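Polysaccharide Lyase Family 6 (Bacteroides cellulosilyticus, PDB 6QPS) probably depolymerises alginate as a calcium-binding polysaccharide lyase of family 6 with specificity for mannuronic acid. Local coordinates at residues Asn42-Gly46 against Gly68-Ile74; Ala84-Leu90 against Leu104-Trp110; Val317-Glu323 against Ser338-Glu343; Phe352-Leu357 against Phe378-Asp384. All blocks are in the same frame, centred on the assembly; numbering follows the deposited sequence.

In the fold
All four contacts belong to one right-handed parallel beta-helix. Interactions 2 and 4 join consecutive coils through parallel backbone pairing, about 44 Å apart between centres and on opposite sides of the chain's centre. Both bury phenylalanine side chains, F106 in one and F352 and F378 in the other, though interaction 4 is the more deeply buried. Interaction 1, about 30 Å from the chain's centre, packs two loops near the N-terminal end, with mostly apolar touches and little polar pairing. Interaction 3 differs most: it closes the base of a long excursion between strands 313-318 and 345-353, relies on charged and aromatic groups, and lies nearest the calcium site. The nearest atoms of interactions 3 and 4 are about 7 Å apart.

Interaction 1 (Asn42-Gly46 against Gly68-Ile74); sequences NLQPG and GVSGKPI
The side chain of I74 packs against L43 and Q44. Its two branches divide the work: CG2 packs against CB of L43 at 3.7 Å and also meets CD1 of the same leucine, while the other branch runs along the backbone, CG1 lying 3.4 Å from O of Q44 and CD1 reaching O of L43. With CG1 anti to its own carbonyl carbon (chi1 -60°) and CD1 extended beyond it, this branch follows the opposing chain through two peptide groups.

P45 continues the apolar contact. Its CB rests 3.5 Å from O of K72 and touches CB of that lysine, whose bent chain then leads off; CB also meets CG2 of V69 at 4.1 Å.

Polar pairing is modest. The amide N of G46 donates to O of P73 at 3.1 Å, from above the carbonyl plane, and makes a weaker, more bent bond to O of K72 at 3.3 Å. A type II turn from V69 to K72, with G71 at its third position, precedes the P73 carbonyl. The arrangement is loop-to-loop packing near the N-terminal end of a parallel beta-helix, between strands 54-67 and 74-78 and the chain after helix 31-40.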
loop_
_atom_site.group_PDB
_atom_site.type_symbol
_atom_site.label_atom_id
_atom_site.label_comp_id
_atom_site.label_asym_id
_atom_site.label_seq_id
_atom_site.Cartn_x
_atom_site.Cartn_y
_atom_site.Cartn_z
ATOM N N ASN A 42 -29.148 1.419 -17.316
ATOM C CA ASN A 42 -30.558 1.169 -17.041
ATOM C C ASN A 42 -30.799 0.438 -15.720
ATOM O O ASN A 42 -31.954 0.324 -15.296
ATOM C CB ASN A 42 -31.216 0.353 -18.173
ATOM C CG ASN A 42 -31.263 1.101 -19.497
ATOM O OD1 ASN A 42 -31.302 2.331 -19.535
ATOM N ND2 ASN A 42 -31.265 0.348 -20.594
ATOM N N LEU A 43 -29.763 -0.112 -15.096
ATOM C CA LEU A 43 -29.939 -0.722 -13.785
ATOM C C LEU A 43 -30.389 0.329 -12.768
ATOM O O LEU A 43 -30.000 1.502 -12.832
ATOM C CB LEU A 43 -28.639 -1.372 -13.321
ATOM C CG LEU A 43 -28.210 -2.635 -14.079
ATOM C CD1 LEU A 43 -26.783 -3.019 -13.838
ATOM C CD2 LEU A 43 -29.160 -3.788 -13.688
ATOM N N GLN A 44 -31.239 -0.097 -11.844
ATOM C CA GLN A 44 -31.797 0.779 -10.823
ATOM C C GLN A 44 -31.308 0.389 -9.431
ATOM O O GLN A 44 -30.838 -0.737 -9.220
ATOM C CB GLN A 44 -33.326 0.703 -10.857
ATOM C CG GLN A 44 -33.928 1.113 -12.194
ATOM C CD GLN A 44 -33.560 2.531 -12.590
ATOM O OE1 GLN A 44 -33.691 3.464 -11.800
ATOM N NE2 GLN A 44 -33.084 2.697 -13.814
ATOM N N PRO A 45 -31.410 1.301 -8.457
ATOM C CA PRO A 45 -30.926 1.006 -7.097
ATOM C C PRO A 45 -31.490 -0.298 -6.562
ATOM O O PRO A 45 -32.690 -0.560 -6.644
ATOM C CB PRO A 45 -31.409 2.211 -6.278
ATOM C CG PRO A 45 -31.449 3.350 -7.282
ATOM C CD PRO A 45 -31.928 2.681 -8.574
ATOM N N GLY A 46 -30.607 -1.113 -5.992
ATOM C CA GLY A 46 -30.999 -2.394 -5.453
ATOM C C GLY A 46 -31.012 -3.533 -6.447
ATOM O O GLY A 46 -31.134 -4.692 -6.027
ATOM N N GLY A 68 -26.857 3.886 -8.288
ATOM C CA GLY A 68 -27.409 3.439 -7.028
ATOM C C GLY A 68 -27.593 4.609 -6.078
ATOM O O GLY A 68 -27.286 5.761 -6.389
ATOM N N VAL A 69 -28.104 4.300 -4.879
ATOM C CA VAL A 69 -28.198 5.278 -3.798
ATOM C C VAL A 69 -27.727 4.638 -2.497
ATOM O O VAL A 69 -27.603 3.415 -2.387
ATOM C CB VAL A 69 -29.621 5.872 -3.630
ATOM C CG1 VAL A 69 -30.088 6.514 -4.929
ATOM C CG2 VAL A 69 -30.607 4.814 -3.162
ATOM N N SER A 70 -27.466 5.489 -1.500
ATOM C CA SER A 70 -26.964 5.012 -0.217
ATOM C C SER A 70 -27.935 4.000 0.375
ATOM O O SER A 70 -29.144 4.248 0.448
ATOM C CB SER A 70 -26.789 6.187 0.750
ATOM O OG SER A 70 -26.476 5.717 2.050
ATOM N N GLY A 71 -27.402 2.854 0.790
ATOM C CA GLY A 71 -28.204 1.765 1.295
ATOM C C GLY A 71 -28.813 0.886 0.229
ATOM O O GLY A 71 -29.385 -0.158 0.565
ATOM N N LYS A 72 -28.725 1.278 -1.039
ATOM C CA LYS A 72 -29.305 0.509 -2.143
ATOM C C LYS A 72 -28.376 0.575 -3.334
ATOM O O LYS A 72 -28.726 1.136 -4.387
ATOM C CB LYS A 72 -30.672 1.069 -2.535
ATOM C CG LYS A 72 -31.740 0.946 -1.484
ATOM C CD LYS A 72 -33.098 0.765 -2.149
ATOM C CE LYS A 72 -33.951 1.986 -1.961
ATOM N NZ LYS A 72 -34.311 2.150 -0.523
ATOM N N PRO A 73 -27.169 0.025 -3.224
ATOM C CA PRO A 73 -26.273 -0.003 -4.377
ATOM C C PRO A 73 -26.797 -0.926 -5.467
ATOM O O PRO A 73 -27.670 -1.772 -5.244
ATOM C CB PRO A 73 -24.947 -0.530 -3.809
ATOM C CG PRO A 73 -25.350 -1.364 -2.631
ATOM C CD PRO A 73 -26.564 -0.637 -2.041
ATOM N N ILE A 74 -26.237 -0.742 -6.657
ATOM C CA ILE A 74 -26.406 -1.671 -7.781
ATOM C C ILE A 74 -25.248 -2.664 -7.725
ATOM O O ILE A 74 -24.085 -2.251 -7.640
ATOM C CB ILE A 74 -26.412 -0.906 -9.121
ATOM C CG1 ILE A 74 -27.571 0.097 -9.154
ATOM C CG2 ILE A 74 -26.513 -1.864 -10.291
ATOM C CD1 ILE A 74 -27.517 1.095 -10.331
#

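Interaction 2 (Ala84-Leu90 against Leu104-Trp110); sequences AVISGKL and LLFYKAW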
loop_
_atom_site.group_PDB
_atom_site.type_symbol
_atom_site.label_atom_id
_atom_site.label_comp_id
_atom_site.label_asym_id
_atom_site.label_seq_id
_atom_site.Cartn_x
_atom_site.Cartn_y
_atom_site.Cartn_z
ATOM N N ALA A 84 -18.081 -17.882 -9.986
ATOM C CA ALA A 84 -18.073 -17.138 -11.245
ATOM C C ALA A 84 -16.660 -16.612 -11.495
ATOM O O ALA A 84 -16.192 -15.710 -10.787
ATOM C CB ALA A 84 -19.076 -15.989 -11.229
ATOM N N VAL A 85 -16.006 -17.156 -12.521
ATOM C CA VAL A 85 -14.591 -16.910 -12.811
ATOM C C VAL A 85 -14.523 -16.082 -14.082
ATOM O O VAL A 85 -15.183 -16.415 -15.076
ATOM C CB VAL A 85 -13.841 -18.241 -13.018
ATOM C CG1 VAL A 85 -12.350 -18.007 -13.207
ATOM C CG2 VAL A 85 -14.103 -19.202 -11.857
ATOM N N ILE A 86 -13.734 -15.008 -14.055
ATOM C CA ILE A 86 -13.545 -14.127 -15.204
ATOM C C ILE A 86 -12.105 -14.268 -15.678
ATOM O O ILE A 86 -11.166 -14.080 -14.893
ATOM C CB ILE A 86 -13.884 -12.673 -14.835
ATOM C CG1 ILE A 86 -15.375 -12.572 -14.488
ATOM C CG2 ILE A 86 -13.517 -11.745 -15.961
ATOM C CD1 ILE A 86 -15.785 -11.213 -13.935
ATOM N N SER A 87 -11.931 -14.571 -16.967
ATOM C CA SER A 87 -10.628 -14.908 -17.530
ATOM C C SER A 87 -10.481 -14.294 -18.919
ATOM O O SER A 87 -11.466 -13.929 -19.566
ATOM C CB SER A 87 -10.452 -16.439 -17.594
ATOM O OG SER A 87 -10.660 -17.020 -16.313
ATOM N N GLY A 88 -9.238 -14.211 -19.390
ATOM C CA GLY A 88 -8.991 -13.694 -20.725
ATOM C C GLY A 88 -8.911 -12.173 -20.766
ATOM O O GLY A 88 -8.801 -11.494 -19.745
ATOM N N LYS A 89 -8.995 -11.640 -21.991
ATOM C CA LYS A 89 -8.828 -10.210 -22.221
ATOM C C LYS A 89 -9.921 -9.425 -21.510
ATOM O O LYS A 89 -11.099 -9.800 -21.553
ATOM C CB LYS A 89 -8.904 -9.902 -23.715
ATOM C CG LYS A 89 -7.681 -10.309 -24.514
ATOM C CD LYS A 89 -7.911 -10.157 -26.010
ATOM C CE LYS A 89 -6.579 -10.085 -26.752
ATOM N NZ LYS A 89 -6.609 -10.787 -28.054
ATOM N N LEU A 90 -9.531 -8.313 -20.875
ATOM C CA LEU A 90 -10.459 -7.540 -20.061
ATOM C C LEU A 90 -10.077 -6.067 -20.009
ATOM O O LEU A 90 -8.917 -5.725 -19.766
ATOM C CB LEU A 90 -10.466 -8.116 -18.639
ATOM C CG LEU A 90 -11.349 -7.449 -17.595
ATOM C CD1 LEU A 90 -12.821 -7.467 -18.022
ATOM C CD2 LEU A 90 -11.186 -8.076 -16.200
ATOM N N LEU A 104 -16.486 -11.981 -6.916
ATOM C CA LEU A 104 -16.011 -12.363 -8.242
ATOM C C LEU A 104 -14.570 -12.851 -8.173
ATOM O O LEU A 104 -13.765 -12.321 -7.404
ATOM C CB LEU A 104 -16.090 -11.170 -9.199
ATOM C CG LEU A 104 -17.503 -10.641 -9.479
ATOM C CD1 LEU A 104 -17.426 -9.380 -10.324
ATOM C CD2 LEU A 104 -18.405 -11.672 -10.148
ATOM N N LEU A 105 -14.237 -13.825 -9.016
ATOM C CA LEU A 105 -12.885 -14.358 -9.108
ATOM C C LEU A 105 -12.298 -14.017 -10.467
ATOM O O LEU A 105 -12.671 -14.635 -11.473
ATOM C CB LEU A 105 -12.905 -15.865 -8.904
ATOM C CG LEU A 105 -11.625 -16.648 -9.188
ATOM C CD1 LEU A 105 -10.427 -16.160 -8.458
ATOM C CD2 LEU A 105 -11.827 -18.129 -8.819
ATOM N N PHE A 106 -11.358 -13.072 -10.485
ATOM C CA PHE A 106 -10.596 -12.730 -11.680
ATOM C C PHE A 106 -9.357 -13.622 -11.669
ATOM O O PHE A 106 -8.489 -13.476 -10.806
ATOM C CB PHE A 106 -10.226 -11.249 -11.722
ATOM C CG PHE A 106 -11.418 -10.303 -11.734
ATOM C CD1 PHE A 106 -11.993 -9.864 -10.562
ATOM C CD2 PHE A 106 -11.953 -9.856 -12.927
ATOM C CE1 PHE A 106 -13.083 -8.999 -10.578
ATOM C CE2 PHE A 106 -13.050 -8.992 -12.942
ATOM C CZ PHE A 106 -13.611 -8.573 -11.771
ATOM N N TYR A 107 -9.287 -14.563 -12.610
ATOM C CA TYR A 107 -8.234 -15.576 -12.652
ATOM C C TYR A 107 -7.756 -15.691 -14.089
ATOM O O TYR A 107 -8.541 -16.028 -14.981
ATOM C CB TYR A 107 -8.711 -16.935 -12.132
ATOM C CG TYR A 107 -7.593 -17.966 -12.167
ATOM C CD1 TYR A 107 -6.505 -17.872 -11.297
ATOM C CD2 TYR A 107 -7.594 -19.002 -13.087
ATOM C CE1 TYR A 107 -5.475 -18.777 -11.336
ATOM C CE2 TYR A 107 -6.557 -19.905 -13.133
ATOM C CZ TYR A 107 -5.505 -19.792 -12.255
ATOM O OH TYR A 107 -4.472 -20.698 -12.316
ATOM N N LYS A 108 -6.475 -15.417 -14.319
ATOM C CA LYS A 108 -5.906 -15.464 -15.664
ATOM C C LYS A 108 -6.735 -14.622 -16.637
ATOM O O LYS A 108 -7.002 -15.004 -17.772
ATOM C CB LYS A 108 -5.694 -16.907 -16.142
ATOM C CG LYS A 108 -4.563 -17.576 -15.357
ATOM C CD LYS A 108 -4.207 -18.992 -15.821
ATOM C CE LYS A 108 -2.951 -19.460 -15.055
ATOM N NZ LYS A 108 -2.465 -20.847 -15.369
ATOM N N ALA A 109 -7.154 -13.451 -16.166
ATOM C CA ALA A 109 -7.596 -12.348 -17.011
ATOM C C ALA A 109 -6.440 -11.360 -17.115
ATOM O O ALA A 109 -5.469 -11.446 -16.364
ATOM C CB ALA A 109 -8.791 -11.644 -16.362
ATOM N N TRP A 110 -6.522 -10.437 -18.073
ATOM C CA TRP A 110 -5.463 -9.443 -18.203
ATOM C C TRP A 110 -5.965 -8.241 -18.994
ATOM O O TRP A 110 -6.969 -8.312 -19.710
ATOM C CB TRP A 110 -4.208 -10.020 -18.878
ATOM C CG TRP A 110 -4.451 -10.537 -20.270
ATOM C CD1 TRP A 110 -4.397 -9.818 -21.421
ATOM C CD2 TRP A 110 -4.779 -11.877 -20.650
ATOM N NE1 TRP A 110 -4.684 -10.617 -22.499
ATOM C CE2 TRP A 110 -4.913 -11.891 -22.057
ATOM C CE3 TRP A 110 -4.958 -13.067 -19.943
ATOM C CZ2 TRP A 110 -5.221 -13.051 -22.769
ATOM C CZ3 TRP A 110 -5.263 -14.220 -20.655
ATOM C CH2 TRP A 110 -5.399 -14.198 -22.049
#
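Parallel strands of successive beta-helix coils pair here, V85 with L105 and I86 with F106, and the pairing resumes one residue out of step, G88 with A109, across a beta bulge. Backbone hydrogen bonds alternate between the chains: N of L105 to O of A84, N of I86 to O of L105 (2.8 Å), N of Y107 to O of I86. At the bulge a side chain joins in, OG of S87 donating to O of Y107 at 2.7 Å, while N of G88 points almost straight at O of K108 (178°).

Apolar packing separates by face. V85 and L105 lie side by side, CG2 to CD2 3.9 Å. On the other face I86 CD1 meets CE2 of F106 at 3.7 Å; beyond the corner, CD2 of L90 reaches the same ring. W76 also packs on I86.

W110, its CG placed between backbone N and carbonyl carbon (chi1 60°), turns one ring face to the bend, where CA of G88 sits 4.0 Å from the six-membered ring centroid in a CH-pi contact.

Interaction 3 (Val317-Glu323 against Ser338-Glu343); sequences VRVGVYE and SYHRVE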
loop_
_atom_site.group_PDB
_atom_site.type_symbol
_atom_site.label_atom_id
_atom_site.label_comp_id
_atom_site.label_asym_id
_atom_site.label_seq_id
_atom_site.Cartn_x
_atom_site.Cartn_y
_atom_site.Cartn_z
ATOM N N VAL A 317 15.904 8.000 7.275
ATOM C CA VAL A 317 15.583 9.424 7.139
ATOM C C VAL A 317 16.608 10.032 6.177
ATOM O O VAL A 317 17.800 10.106 6.489
ATOM C CB VAL A 317 15.556 10.158 8.487
ATOM C CG1 VAL A 317 15.178 11.638 8.274
ATOM C CG2 VAL A 317 14.569 9.494 9.448
ATOM N N ARG A 318 16.147 10.463 5.006
ATOM C CA ARG A 318 17.025 10.803 3.897
ATOM C C ARG A 318 17.314 12.302 3.837
ATOM O O ARG A 318 16.481 13.130 4.224
ATOM C CB ARG A 318 16.355 10.395 2.587
ATOM C CG ARG A 318 17.319 10.208 1.407
ATOM C CD ARG A 318 16.594 10.182 0.064
ATOM N NE ARG A 318 17.473 9.873 -1.082
ATOM C CZ ARG A 318 18.225 10.754 -1.727
ATOM N NH1 ARG A 318 18.244 12.029 -1.359
ATOM N NH2 ARG A 318 18.975 10.355 -2.744
ATOM N N VAL A 319 18.489 12.653 3.311
ATOM C CA VAL A 319 18.717 14.034 2.885
ATOM C C VAL A 319 17.842 14.329 1.674
ATOM O O VAL A 319 17.375 13.422 0.974
ATOM C CB VAL A 319 20.195 14.315 2.561
ATOM C CG1 VAL A 319 21.076 14.077 3.767
ATOM C CG2 VAL A 319 20.674 13.491 1.349
ATOM N N GLY A 320 17.622 15.617 1.417
ATOM C CA GLY A 320 16.937 16.033 0.209
ATOM C C GLY A 320 17.839 16.762 -0.759
ATOM O O GLY A 320 18.922 17.217 -0.386
ATOM N N VAL A 321 17.389 16.865 -2.004
ATOM C CA VAL A 321 18.055 17.648 -3.027
ATOM C C VAL A 321 17.464 19.040 -3.107
ATOM O O VAL A 321 18.198 20.004 -3.347
ATOM C CB VAL A 321 17.973 16.920 -4.390
ATOM C CG1 VAL A 321 18.605 17.747 -5.496
ATOM C CG2 VAL A 321 18.616 15.525 -4.306
ATOM N N TYR A 322 16.142 19.159 -2.951
ATOM C CA TYR A 322 15.456 20.439 -3.078
ATOM C C TYR A 322 14.587 20.698 -1.859
ATOM O O TYR A 322 14.235 19.792 -1.106
ATOM C CB TYR A 322 14.563 20.499 -4.339
ATOM C CG TYR A 322 15.330 20.271 -5.608
ATOM C CD1 TYR A 322 16.190 21.236 -6.090
ATOM C CD2 TYR A 322 15.216 19.076 -6.319
ATOM C CE1 TYR A 322 16.914 21.030 -7.237
ATOM C CE2 TYR A 322 15.936 18.862 -7.474
ATOM C CZ TYR A 322 16.785 19.838 -7.922
ATOM O OH TYR A 322 17.516 19.644 -9.079
ATOM N N GLU A 323 14.239 21.974 -1.681
ATOM C CA GLU A 323 13.200 22.309 -0.724
ATOM C C GLU A 323 11.830 21.940 -1.296
ATOM O O GLU A 323 11.663 21.770 -2.500
ATOM C CB GLU A 323 13.206 23.812 -0.422
ATOM C CG GLU A 323 14.566 24.423 -0.076
ATOM C CD GLU A 323 15.063 24.051 1.318
ATOM O OE1 GLU A 323 14.382 23.313 2.056
ATOM O OE2 GLU A 323 16.163 24.518 1.669
ATOM N N SER A 338 12.501 14.297 -7.920
ATOM C CA SER A 338 13.702 14.265 -7.086
ATOM C C SER A 338 13.336 13.955 -5.638
ATOM O O SER A 338 12.371 13.219 -5.385
ATOM C CB SER A 338 14.480 15.584 -7.269
ATOM O OG SER A 338 15.719 15.516 -6.592
ATOM N N TYR A 339 14.153 14.429 -4.688
ATOM C CA TYR A 339 13.980 14.177 -3.262
ATOM C C TYR A 339 13.910 15.514 -2.541
ATOM O O TYR A 339 14.719 16.409 -2.810
ATOM C CB TYR A 339 15.171 13.357 -2.696
ATOM C CG TYR A 339 15.286 11.975 -3.314
ATOM C CD1 TYR A 339 16.005 11.766 -4.483
ATOM C CD2 TYR A 339 14.653 10.884 -2.730
ATOM C CE1 TYR A 339 16.085 10.502 -5.061
ATOM C CE2 TYR A 339 14.715 9.625 -3.306
ATOM C CZ TYR A 339 15.451 9.443 -4.459
ATOM O OH TYR A 339 15.531 8.192 -5.040
ATOM N N HIS A 340 12.950 15.645 -1.624
ATOM C CA HIS A 340 12.674 16.906 -0.949
ATOM C C HIS A 340 12.981 16.805 0.539
ATOM O O HIS A 340 12.769 15.759 1.173
ATOM C CB HIS A 340 11.244 17.356 -1.255
ATOM C CG HIS A 340 11.019 17.583 -2.714
ATOM N ND1 HIS A 340 10.755 16.550 -3.592
ATOM C CD2 HIS A 340 11.089 18.710 -3.460
ATOM C CE1 HIS A 340 10.623 17.044 -4.810
ATOM N NE2 HIS A 340 10.840 18.350 -4.763
ATOM N N ARG A 341 13.499 17.914 1.084
ATOM C CA ARG A 341 13.993 17.942 2.459
ATOM C C ARG A 341 13.006 17.342 3.466
ATOM O O ARG A 341 11.795 17.609 3.440
ATOM C CB ARG A 341 14.315 19.386 2.872
ATOM C CG ARG A 341 15.073 19.481 4.188
ATOM C CD ARG A 341 15.058 20.905 4.778
ATOM N NE ARG A 341 15.834 21.895 4.048
ATOM C CZ ARG A 341 17.111 22.210 4.289
ATOM N NH1 ARG A 341 17.803 21.575 5.222
ATOM N NH2 ARG A 341 17.695 23.164 3.591
ATOM N N VAL A 342 13.537 16.540 4.384
ATOM C CA VAL A 342 12.769 16.084 5.528
ATOM C C VAL A 342 12.725 17.203 6.560
ATOM O O VAL A 342 13.766 17.646 7.052
ATOM C CB VAL A 342 13.362 14.806 6.130
ATOM C CG1 VAL A 342 12.641 14.455 7.427
ATOM C CG2 VAL A 342 13.290 13.639 5.137
ATOM N N GLU A 343 11.523 17.647 6.921
ATOM C CA GLU A 343 11.403 18.585 8.033
ATOM C C GLU A 343 10.083 18.355 8.753
ATOM O O GLU A 343 9.097 17.914 8.154
ATOM C CB GLU A 343 11.622 20.078 7.724
ATOM C CG GLU A 343 11.200 20.582 6.422
ATOM C CD GLU A 343 11.662 22.032 6.173
ATOM O OE1 GLU A 343 11.973 22.773 7.127
ATOM O OE2 GLU A 343 11.710 22.453 5.007
HETATM O O HOH W 1 16.329 15.939 4.583
HETATM O O HOH W 2 18.095 7.341 -3.015
HETATM O O HOH W 3 11.796 22.121 2.376
#
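The carbonyl O of Y339 takes two backbone amides, N of V321 at 2.8 Å from above the carbonyl plane and N of Y322 at 3.1 Å nearly in line with the C=O bond. N of R341 donates to O of Y322, completing a single bridge between Y322 and H340.

The guanidinium of R318, carried by an extended chain, lies flat on the Y339 ring with planes 6° apart, CZ 3.6 Å from the ring centroid: a stacked cation-pi pair. Its NH1 also donates to O of V319 and to O of R363. R341 grips E323 side-on, NE to OE1 and NH2 to OE2, each 2.8 Å and nearly straight. Water 3 links OE1 of E323 to OE2 of E343, a glutamate whose OE1 forms a salt bridge with R369.

R270 makes a second cation-pi contact with Y339, whose side chain lies about 9 Å from the calcium ion. The arginine stacking should restrict rotation of that ring, while R341, R369 and the bridging water probably offset the closeness of the two carboxylates.

Interaction 4 (Phe352-Leu357 against Phe378-Asp384); sequences FLNSSL and FAGQTPD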
loop_
_atom_site.group_PDB
_atom_site.type_symbol
_atom_site.label_atom_id
_atom_site.label_comp_id
_atom_site.label_asym_id
_atom_site.label_seq_id
_atom_site.Cartn_x
_atom_site.Cartn_y
_atom_site.Cartn_z
ATOM N N PHE A 352 11.757 -0.654 17.244
ATOM C CA PHE A 352 12.663 -1.149 16.212
ATOM C C PHE A 352 13.455 -2.283 16.842
ATOM O O PHE A 352 14.376 -2.046 17.634
ATOM C CB PHE A 352 13.572 -0.039 15.724
ATOM C CG PHE A 352 12.838 1.153 15.224
ATOM C CD1 PHE A 352 12.440 1.231 13.900
ATOM C CD2 PHE A 352 12.525 2.204 16.071
ATOM C CE1 PHE A 352 11.751 2.326 13.429
ATOM C CE2 PHE A 352 11.845 3.322 15.587
ATOM C CZ PHE A 352 11.440 3.368 14.280
ATOM N N LEU A 353 13.068 -3.503 16.502
ATOM C CA LEU A 353 13.597 -4.718 17.108
ATOM C C LEU A 353 14.431 -5.476 16.082
ATOM O O LEU A 353 13.905 -5.925 15.049
ATOM C CB LEU A 353 12.435 -5.565 17.633
ATOM C CG LEU A 353 12.788 -6.891 18.277
ATOM C CD1 LEU A 353 13.724 -6.723 19.480
ATOM C CD2 LEU A 353 11.547 -7.663 18.683
ATOM N N ASN A 354 15.725 -5.617 16.363
ATOM C CA ASN A 354 16.659 -6.166 15.384
ATOM C C ASN A 354 16.416 -5.554 13.996
ATOM O O ASN A 354 16.419 -6.250 12.975
ATOM C CB ASN A 354 16.593 -7.686 15.359
ATOM C CG ASN A 354 17.653 -8.288 14.500
ATOM O OD1 ASN A 354 18.798 -7.804 14.454
ATOM N ND2 ASN A 354 17.305 -9.380 13.818
ATOM N N SER A 355 16.239 -4.227 13.975
ATOM C CA SER A 355 16.002 -3.446 12.767
ATOM C C SER A 355 16.725 -2.105 12.895
ATOM O O SER A 355 16.654 -1.453 13.936
ATOM C CB SER A 355 14.489 -3.201 12.606
ATOM O OG SER A 355 13.779 -4.439 12.525
ATOM N N SER A 356 17.396 -1.685 11.821
ATOM C CA SER A 356 18.358 -0.585 11.900
ATOM C C SER A 356 17.690 0.804 11.923
ATOM O O SER A 356 16.537 1.004 11.499
ATOM C CB SER A 356 19.282 -0.615 10.685
ATOM O OG SER A 356 18.527 -0.166 9.561
ATOM N N LEU A 357 18.474 1.789 12.382
ATOM C CA LEU A 357 18.172 3.217 12.229
ATOM C C LEU A 357 19.248 3.796 11.320
ATOM O O LEU A 357 20.437 3.689 11.633
ATOM C CB LEU A 357 18.189 3.939 13.581
ATOM C CG LEU A 357 17.196 3.419 14.612
ATOM C CD1 LEU A 357 17.416 4.133 15.958
ATOM C CD2 LEU A 357 15.762 3.546 14.173
ATOM N N PHE A 378 14.634 0.873 20.836
ATOM C CA PHE A 378 15.630 0.373 19.884
ATOM C C PHE A 378 16.278 -0.807 20.590
ATOM O O PHE A 378 16.926 -0.638 21.622
ATOM C CB PHE A 378 16.638 1.488 19.590
ATOM C CG PHE A 378 17.678 1.187 18.509
ATOM C CD1 PHE A 378 17.346 0.624 17.277
ATOM C CD2 PHE A 378 18.985 1.545 18.732
ATOM C CE1 PHE A 378 18.324 0.402 16.310
ATOM C CE2 PHE A 378 19.947 1.337 17.774
ATOM C CZ PHE A 378 19.616 0.732 16.570
ATOM N N ALA A 379 16.040 -2.022 20.087
ATOM C CA ALA A 379 16.423 -3.222 20.827
ATOM C C ALA A 379 16.856 -4.329 19.881
ATOM O O ALA A 379 16.538 -4.312 18.687
ATOM C CB ALA A 379 15.258 -3.717 21.694
ATOM N N GLY A 380 17.531 -5.310 20.441
ATOM C CA GLY A 380 17.967 -6.449 19.662
ATOM C C GLY A 380 19.195 -7.085 20.293
ATOM O O GLY A 380 19.362 -7.068 21.512
ATOM N N GLN A 381 20.020 -7.685 19.436
ATOM C CA GLN A 381 21.245 -8.349 19.861
ATOM C C GLN A 381 22.403 -7.369 19.695
ATOM O O GLN A 381 22.940 -6.863 20.686
ATOM C CB GLN A 381 21.447 -9.629 19.047
ATOM C CG GLN A 381 20.450 -10.715 19.420
ATOM C CD GLN A 381 19.047 -10.415 18.912
ATOM O OE1 GLN A 381 18.836 -10.224 17.707
ATOM N NE2 GLN A 381 18.079 -10.368 19.829
ATOM N N THR A 382 22.769 -7.079 18.449
ATOM C CA THR A 382 23.770 -6.086 18.091
ATOM C C THR A 382 23.064 -4.884 17.485
ATOM O O THR A 382 22.239 -5.071 16.583
ATOM C CB THR A 382 24.714 -6.687 17.037
ATOM O OG1 THR A 382 25.393 -7.829 17.584
ATOM C CG2 THR A 382 25.720 -5.664 16.581
ATOM N N PRO A 383 23.330 -3.657 17.939
ATOM C CA PRO A 383 22.686 -2.489 17.330
ATOM C C PRO A 383 23.268 -2.137 15.967
ATOM O O PRO A 383 24.478 -2.233 15.724
ATOM C CB PRO A 383 22.958 -1.373 18.349
ATOM C CG PRO A 383 24.240 -1.772 19.007
ATOM C CD PRO A 383 24.259 -3.280 19.030
ATOM N N ASP A 384 22.369 -1.710 15.086
ATOM C CA ASP A 384 22.693 -1.250 13.736
ATOM C C ASP A 384 22.202 0.193 13.635
ATOM O O ASP A 384 21.048 0.467 13.279
ATOM C CB ASP A 384 22.040 -2.150 12.686
ATOM C CG ASP A 384 22.539 -1.864 11.275
ATOM O OD1 ASP A 384 23.282 -0.874 11.074
ATOM O OD2 ASP A 384 22.173 -2.648 10.373
HETATM O O HOH W 4 19.875 -6.641 16.758
HETATM O O HOH W 5 17.136 -2.789 16.436
#
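F378 reaches from its strand toward L357, which approaches from the opposite direction. From CB, its CG stands anti to the backbone N (chi1 -174°), directing the ring toward S355 and L357. CG lies 3.9 Å from CD1 of L357. On one rim, CD1 meets the same methyl at 3.7 Å and CB of F352 at 4.1 Å; further along, CE1 touches CG of L357 at 3.6 Å and has O of S355 at the ring's edge, near its plane, at 3.4 Å. CZ, the tip, again finds L357. CD1 of L357 thus sits over the centre of the F378 ring in a CH-pi contact, while its other methyl, CD2, lies over the ring of F352.

F352 pairs with F378 and L353 with A379, in parallel: N of A379 donates to O of F352, N of N354 to O of A379 at 2.8 Å, and, past the corner, N of L357 to O of D384. Water 4 ties OD1 of N354 to N of Q381 and O of T382; ND2 of that asparagine bonds D309.

The contact joins the ends of parallel strands 345-353 and 371-379 and the corners that follow. L315 of strand 313-318 packs on F352 and L357, and W404 and F406 meet the F378 ring edge-to-face, from strand 397-405 and just beyond it.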